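Local coordinates for iron-regulated outer membrane protein (Neisseria meningitidis, PDB 4B7O) that serves as a TonB-dependent iron transporter of the outer membrane and is probably involved in the uptake of iron-siderophore complexes, at residues Asp456-Thr461 against Phe488-Gln493; Glu496-Ser501 against Phe544-Gly549. All blocks are in the same frame, centred on the assembly; numbering follows the deposited sequence.

Interaction 1: Asp456-Thr461 against Phe488-Gln493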
loop_
_atom_site.group_PDB
_atom_site.type_symbol
_atom_site.label_atom_id
_atom_site.label_comp_id
_atom_site.label_asym_id
_atom_site.label_seq_id
_atom_site.Cartn_x
_atom_site.Cartn_y
_atom_site.Cartn_z
ATOM N N ASP A 456 3.032 -2.390 36.024
ATOM C CA ASP A 456 2.640 -1.033 36.432
ATOM C C ASP A 456 3.012 0.073 35.468
ATOM O O ASP A 456 3.761 1.012 35.822
ATOM C CB ASP A 456 3.189 -0.663 37.829
ATOM C CG ASP A 456 2.724 -1.617 38.914
ATOM O OD1 ASP A 456 1.488 -1.713 39.151
ATOM O OD2 ASP A 456 3.602 -2.269 39.528
ATOM N N GLY A 457 2.468 -0.029 34.256
ATOM C CA GLY A 457 2.588 0.997 33.242
ATOM C C GLY A 457 3.845 0.915 32.426
ATOM O O GLY A 457 4.046 1.744 31.563
ATOM N N PHE A 458 4.711 -0.044 32.696
ATOM C CA PHE A 458 5.948 -0.176 31.937
ATOM C C PHE A 458 5.923 -1.452 31.086
ATOM O O PHE A 458 5.912 -2.562 31.642
ATOM C CB PHE A 458 7.176 -0.264 32.830
ATOM C CG PHE A 458 8.466 -0.054 32.050
ATOM C CD1 PHE A 458 9.085 -1.112 31.387
ATOM C CD2 PHE A 458 8.975 1.246 31.869
ATOM C CE1 PHE A 458 10.208 -0.876 30.611
ATOM C CE2 PHE A 458 10.112 1.489 31.138
ATOM C CZ PHE A 458 10.727 0.436 30.484
ATOM N N THR A 459 5.963 -1.307 29.761
ATOM C CA THR A 459 5.858 -2.484 28.869
ATOM C C THR A 459 7.109 -2.673 28.070
ATOM O O THR A 459 7.570 -1.756 27.389
ATOM C CB THR A 459 4.635 -2.471 27.941
ATOM O OG1 THR A 459 3.465 -2.149 28.696
ATOM C CG2 THR A 459 4.410 -3.852 27.401
ATOM N N LEU A 460 7.700 -3.845 28.161
ATOM C CA LEU A 460 8.931 -4.071 27.439
ATOM C C LEU A 460 8.580 -5.201 26.487
ATOM O O LEU A 460 7.816 -6.114 26.844
ATOM C CB LEU A 460 9.973 -4.553 28.401
ATOM C CG LEU A 460 11.449 -4.612 28.047
ATOM C CD1 LEU A 460 12.044 -5.976 28.190
ATOM C CD2 LEU A 460 11.871 -3.952 26.732
ATOM N N THR A 461 9.146 -5.123 25.287
ATOM C CA THR A 461 8.884 -6.041 24.200
ATOM C C THR A 461 10.229 -6.400 23.576
ATOM O O THR A 461 10.989 -5.505 23.186
ATOM C CB THR A 461 7.981 -5.329 23.163
ATOM O OG1 THR A 461 6.735 -4.989 23.785
ATOM C CG2 THR A 461 7.712 -6.202 21.964
ATOM N N PHE A 488 13.580 -4.696 19.956
ATOM C CA PHE A 488 12.957 -4.376 21.262
ATOM C C PHE A 488 12.352 -2.991 21.297
ATOM O O PHE A 488 12.744 -2.107 20.564
ATOM C CB PHE A 488 13.958 -4.665 22.463
ATOM C CG PHE A 488 15.081 -3.628 22.639
ATOM C CD1 PHE A 488 15.844 -3.190 21.579
ATOM C CD2 PHE A 488 15.363 -3.102 23.907
ATOM C CE1 PHE A 488 16.846 -2.230 21.750
ATOM C CE2 PHE A 488 16.356 -2.149 24.104
ATOM C CZ PHE A 488 17.112 -1.720 23.025
ATOM N N GLY A 489 11.364 -2.807 22.130
ATOM C CA GLY A 489 10.792 -1.501 22.323
ATOM C C GLY A 489 10.167 -1.405 23.697
ATOM O O GLY A 489 9.947 -2.421 24.373
ATOM N N VAL A 490 9.922 -0.186 24.160
ATOM C CA VAL A 490 9.240 -0.044 25.439
ATOM C C VAL A 490 8.037 0.860 25.302
ATOM O O VAL A 490 8.050 1.771 24.513
ATOM C CB VAL A 490 10.188 0.421 26.562
ATOM C CG1 VAL A 490 11.472 -0.410 26.581
ATOM C CG2 VAL A 490 10.553 1.907 26.397
ATOM N N ILE A 491 6.986 0.616 26.054
ATOM C CA ILE A 491 5.996 1.644 26.211
ATOM C C ILE A 491 5.902 1.988 27.662
ATOM O O ILE A 491 5.767 1.103 28.460
ATOM C CB ILE A 491 4.645 1.218 25.649
ATOM C CG1 ILE A 491 4.744 1.212 24.132
ATOM C CG2 ILE A 491 3.536 2.170 26.085
ATOM C CD1 ILE A 491 4.019 0.030 23.489
ATOM N N TRP A 492 5.990 3.279 27.982
ATOM C CA TRP A 492 5.949 3.796 29.361
ATOM C C TRP A 492 4.715 4.600 29.534
ATOM O O TRP A 492 4.553 5.660 28.936
ATOM C CB TRP A 492 7.198 4.664 29.634
ATOM C CG TRP A 492 7.240 5.409 30.956
ATOM C CD1 TRP A 492 7.707 6.700 31.177
ATOM C CD2 TRP A 492 6.796 4.947 32.296
ATOM N NE1 TRP A 492 7.616 7.045 32.497
ATOM C CE2 TRP A 492 7.091 6.038 33.224
ATOM C CE3 TRP A 492 6.273 3.774 32.798
ATOM C CZ2 TRP A 492 6.824 5.941 34.601
ATOM C CZ3 TRP A 492 6.016 3.683 34.176
ATOM C CH2 TRP A 492 6.303 4.747 35.067
ATOM N N GLN A 493 3.806 4.106 30.350
ATOM C CA GLN A 493 2.635 4.889 30.660
ATOM C C GLN A 493 2.562 5.360 32.136
ATOM O O GLN A 493 2.012 4.680 32.981
ATOM C CB GLN A 493 1.422 4.065 30.268
ATOM C CG GLN A 493 0.165 4.858 30.457
ATOM C CD GLN A 493 -0.879 4.618 29.380
ATOM O OE1 GLN A 493 -0.890 3.566 28.649
ATOM N NE2 GLN A 493 -1.792 5.596 29.277
#
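Gly457 O is held by a short, nearly straight bond from the backbone of Gln493, with Gln493 N 2.7 Å from Gly457 O and an N-H...O angle of 174°. The benzo part of Trp492 leans on the same oxygen, bringing Trp492 CE3 to 3.3 Å from Gly457 O. Further along, Thr459 N donates a hydrogen bond to Ile491 O at 2.7 Å, and Ile491 N returns a bond to Thr459 O. Thr461 and Gly489 form a second two-way pair. Between these pairs, the CA-H of Val490 points at Thr459 O, with Val490 CA 3.1 Å from Thr459 O. The strands are antiparallel, with their axes at 171°. They form a beta hairpin in the barrel wall of a TonB-dependent transporter. Gly457, with phi at 85°, lies in the tight turn that precedes this hairpin, and Gly457 N donates a hydrogen bond to the side chain of Glu454.

Phe458, Leu460, Val490 and Trp492 share one face of the sheet. Phe458 and Trp492 cross at about a right angle. Trp492 CE3 meets the edge of the Phe458 ring, 3.8 Å from Phe458 CD2. Phe458 CG is anti to its backbone N, and this carries the far end of the ring over to the next non-hydrogen-bonded pair, Leu460-Val490, where Phe458 CZ is 4.0 Å from Val490 CB. Leu460 meets Val490 from a direction roughly at right angles to that of Phe458 CZ, with Leu460 CD2 3.6 Å from Val490 CG1. Aromatic and aliphatic groups on this face suit the lipid-facing side of a barrel. Thr459, Thr461 and Ile491 lie on the opposite face. There Thr459 and Ile491 touch Arg62, and Arg62 also donates a hydrogen bond to Gln493 OE1.

Interaction 2: Glu496-Ser501 against Phe544-Gly549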
loop_
_atom_site.group_PDB
_atom_site.type_symbol
_atom_site.label_atom_id
_atom_site.label_comp_id
_atom_site.label_asym_id
_atom_site.label_seq_id
_atom_site.Cartn_x
_atom_site.Cartn_y
_atom_site.Cartn_z
ATOM N N GLU A 496 -2.576 8.136 33.247
ATOM C CA GLU A 496 -3.606 7.697 32.349
ATOM C C GLU A 496 -3.780 8.509 31.037
ATOM O O GLU A 496 -4.318 7.971 30.064
ATOM C CB GLU A 496 -4.893 7.602 33.105
ATOM C CG GLU A 496 -5.172 8.861 33.866
ATOM C CD GLU A 496 -6.642 8.964 34.143
ATOM O OE1 GLU A 496 -7.356 7.987 33.777
ATOM O OE2 GLU A 496 -7.080 10.005 34.704
ATOM N N HIS A 497 -3.302 9.759 30.983
ATOM C CA HIS A 497 -3.413 10.588 29.782
ATOM C C HIS A 497 -2.168 10.641 28.939
ATOM O O HIS A 497 -2.123 11.406 27.969
ATOM C CB HIS A 497 -3.703 12.029 30.159
ATOM C CG HIS A 497 -5.019 12.258 30.846
ATOM N ND1 HIS A 497 -5.273 13.404 31.548
ATOM C CD2 HIS A 497 -6.167 11.461 30.944
ATOM C CE1 HIS A 497 -6.536 13.335 32.063
ATOM N NE2 HIS A 497 -7.076 12.142 31.696
ATOM N N TRP A 498 -1.140 9.877 29.285
ATOM C CA TRP A 498 0.151 10.038 28.687
ATOM C C TRP A 498 0.793 8.716 28.390
ATOM O O TRP A 498 0.774 7.813 29.216
ATOM C CB TRP A 498 1.117 10.745 29.637
ATOM C CG TRP A 498 0.984 12.226 29.735
ATOM C CD1 TRP A 498 0.212 12.944 30.644
ATOM C CD2 TRP A 498 1.596 13.242 28.867
ATOM N NE1 TRP A 498 0.344 14.293 30.431
ATOM C CE2 TRP A 498 1.160 14.538 29.382
ATOM C CE3 TRP A 498 2.417 13.209 27.745
ATOM C CZ2 TRP A 498 1.540 15.733 28.780
ATOM C CZ3 TRP A 498 2.828 14.429 27.171
ATOM C CH2 TRP A 498 2.400 15.658 27.676
ATOM N N SER A 499 1.475 8.621 27.247
ATOM C CA SER A 499 2.329 7.486 27.060
ATOM C C SER A 499 3.607 7.902 26.293
ATOM O O SER A 499 3.596 8.888 25.583
ATOM C CB SER A 499 1.527 6.314 26.439
ATOM O OG SER A 499 1.611 6.353 25.054
ATOM N N PHE A 500 4.716 7.208 26.540
ATOM C CA PHE A 500 5.963 7.493 25.861
ATOM C C PHE A 500 6.521 6.232 25.299
ATOM O O PHE A 500 6.346 5.189 25.900
ATOM C CB PHE A 500 6.927 8.134 26.845
ATOM C CG PHE A 500 6.427 9.480 27.397
ATOM C CD1 PHE A 500 6.709 10.676 26.733
ATOM C CD2 PHE A 500 5.676 9.539 28.559
ATOM C CE1 PHE A 500 6.261 11.902 27.233
ATOM C CE2 PHE A 500 5.193 10.751 29.056
ATOM C CZ PHE A 500 5.499 11.930 28.412
ATOM N N SER A 501 7.161 6.287 24.143
ATOM C CA SER A 501 7.579 5.023 23.486
ATOM C C SER A 501 8.900 5.053 22.770
ATOM O O SER A 501 9.355 6.097 22.386
ATOM C CB SER A 501 6.534 4.517 22.517
ATOM O OG SER A 501 6.366 5.411 21.418
ATOM N N PHE A 544 5.393 9.715 21.597
ATOM C CA PHE A 544 4.615 10.045 22.780
ATOM C C PHE A 544 3.146 10.147 22.329
ATOM O O PHE A 544 2.823 10.363 21.127
ATOM C CB PHE A 544 5.121 11.396 23.439
ATOM C CG PHE A 544 4.606 12.566 22.755
ATOM C CD1 PHE A 544 3.373 13.042 23.070
ATOM C CD2 PHE A 544 5.266 13.077 21.656
ATOM C CE1 PHE A 544 2.815 14.091 22.325
ATOM C CE2 PHE A 544 4.731 14.128 20.923
ATOM C CZ PHE A 544 3.497 14.631 21.252
ATOM N N ASN A 545 2.239 9.971 23.263
ATOM C CA ASN A 545 0.816 10.096 22.912
ATOM C C ASN A 545 0.213 10.742 24.095
ATOM O O ASN A 545 0.534 10.387 25.213
ATOM C CB ASN A 545 0.182 8.718 22.709
ATOM C CG ASN A 545 0.832 7.950 21.562
ATOM O OD1 ASN A 545 1.910 7.353 21.715
ATOM N ND2 ASN A 545 0.215 8.020 20.371
ATOM N N TYR A 546 -0.649 11.703 23.859
ATOM C CA TYR A 546 -1.368 12.329 24.910
ATOM C C TYR A 546 -2.824 12.279 24.586
ATOM O O TYR A 546 -3.195 12.531 23.462
ATOM C CB TYR A 546 -0.909 13.792 25.085
ATOM C CG TYR A 546 -1.787 14.540 26.075
ATOM C CD1 TYR A 546 -1.534 14.517 27.450
ATOM C CD2 TYR A 546 -2.933 15.164 25.648
ATOM C CE1 TYR A 546 -2.373 15.162 28.335
ATOM C CE2 TYR A 546 -3.767 15.791 26.526
ATOM C CZ TYR A 546 -3.470 15.814 27.862
ATOM O OH TYR A 546 -4.375 16.474 28.673
ATOM N N ASN A 547 -3.673 12.015 25.578
ATOM C CA ASN A 547 -5.142 12.035 25.371
ATOM C C ASN A 547 -5.939 12.252 26.668
ATOM O O ASN A 547 -5.851 11.428 27.580
ATOM C CB ASN A 547 -5.601 10.711 24.732
ATOM C CG ASN A 547 -7.097 10.710 24.385
ATOM O OD1 ASN A 547 -7.723 11.742 24.262
ATOM N ND2 ASN A 547 -7.670 9.537 24.272
ATOM N N ASP A 548 -6.729 13.309 26.757
ATOM C CA ASP A 548 -7.541 13.520 27.962
ATOM C C ASP A 548 -9.028 13.482 27.620
ATOM O O ASP A 548 -9.865 14.019 28.338
ATOM C CB ASP A 548 -7.173 14.853 28.626
ATOM C CG ASP A 548 -7.541 16.024 27.763
ATOM O OD1 ASP A 548 -8.509 15.875 27.006
ATOM O OD2 ASP A 548 -6.871 17.076 27.827
ATOM N N GLY A 549 -9.356 12.859 26.500
ATOM C CA GLY A 549 -10.723 12.803 26.050
ATOM C C GLY A 549 -11.265 14.060 25.390
ATOM O O GLY A 549 -12.322 14.006 24.837
HETATM O O HOH W 1 4.187 6.671 23.014
#
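Strands 498-501 and 544-547 run antiparallel, their axes 4.6 Å apart at closest approach, and Ser499 and Asn545 exchange two backbone hydrogen bonds while Asn547 N bonds to His497 O.

Trp498 and Tyr546 make the main side-chain contact, a T-shaped stack with planes at 68°. The edge of Tyr546 points at the face of the indole, and Tyr546 CD1 sits 3.3 Å from Trp498 CE2. With its CG anti to the backbone N (chi1 172°), Tyr546 also lays CD1 3.2 Å from His497 O. Its hydroxyl is tied down by Asp548, with Tyr546 OH donating to Asp548 OD2 at 2.7 Å. The CB of Asp548 lies over the face of the His497 ring, a CH-pi contact. On the same face as Trp498, Phe500 CD1 packs 3.7 Å from Phe544 CB.

The other face is polar. A water donates to Asn545 OD1 at 2.7 Å and accepts from Ser501 OG at 3.0 Å, and it accepts a weak bond from Ser499 OG. Asn545 OD1 also accepts from Gly64 N, near the start of the modelled chain. Asn547 OD1 closes an Asx turn by accepting from Gly549 N. Asp548 OD1 takes the backbone N-H groups of Thr550 and Phe551, where strand 551-567 begins. That strand pairs with 535-547 on one side, while 478-493 flanks 498-509 on the other.

Interactions 1 and 2 follow one another along the chain, their centres 13 Å apart. They join four strands that are neighbours round the barrel, 458-472, 478-493, 498-509 and 535-547. The middle two connect the contacts directly, with a probable backbone hydrogen bond from Trp492 N to Phe500 O at 2.8 Å. Both contacts lie beside the short turns at one rim, consistent with the periplasmic end of such barrels. Trp492, Trp498 and Tyr546, with Phe458, Phe500 and Phe544, put rings on the side away from Arg62, consistent with the aromatic girdle of outer-membrane barrels. Inside, Arg62 touches Thr459, Ile491 and Ser499, so the start of the modelled chain lies against both contacts.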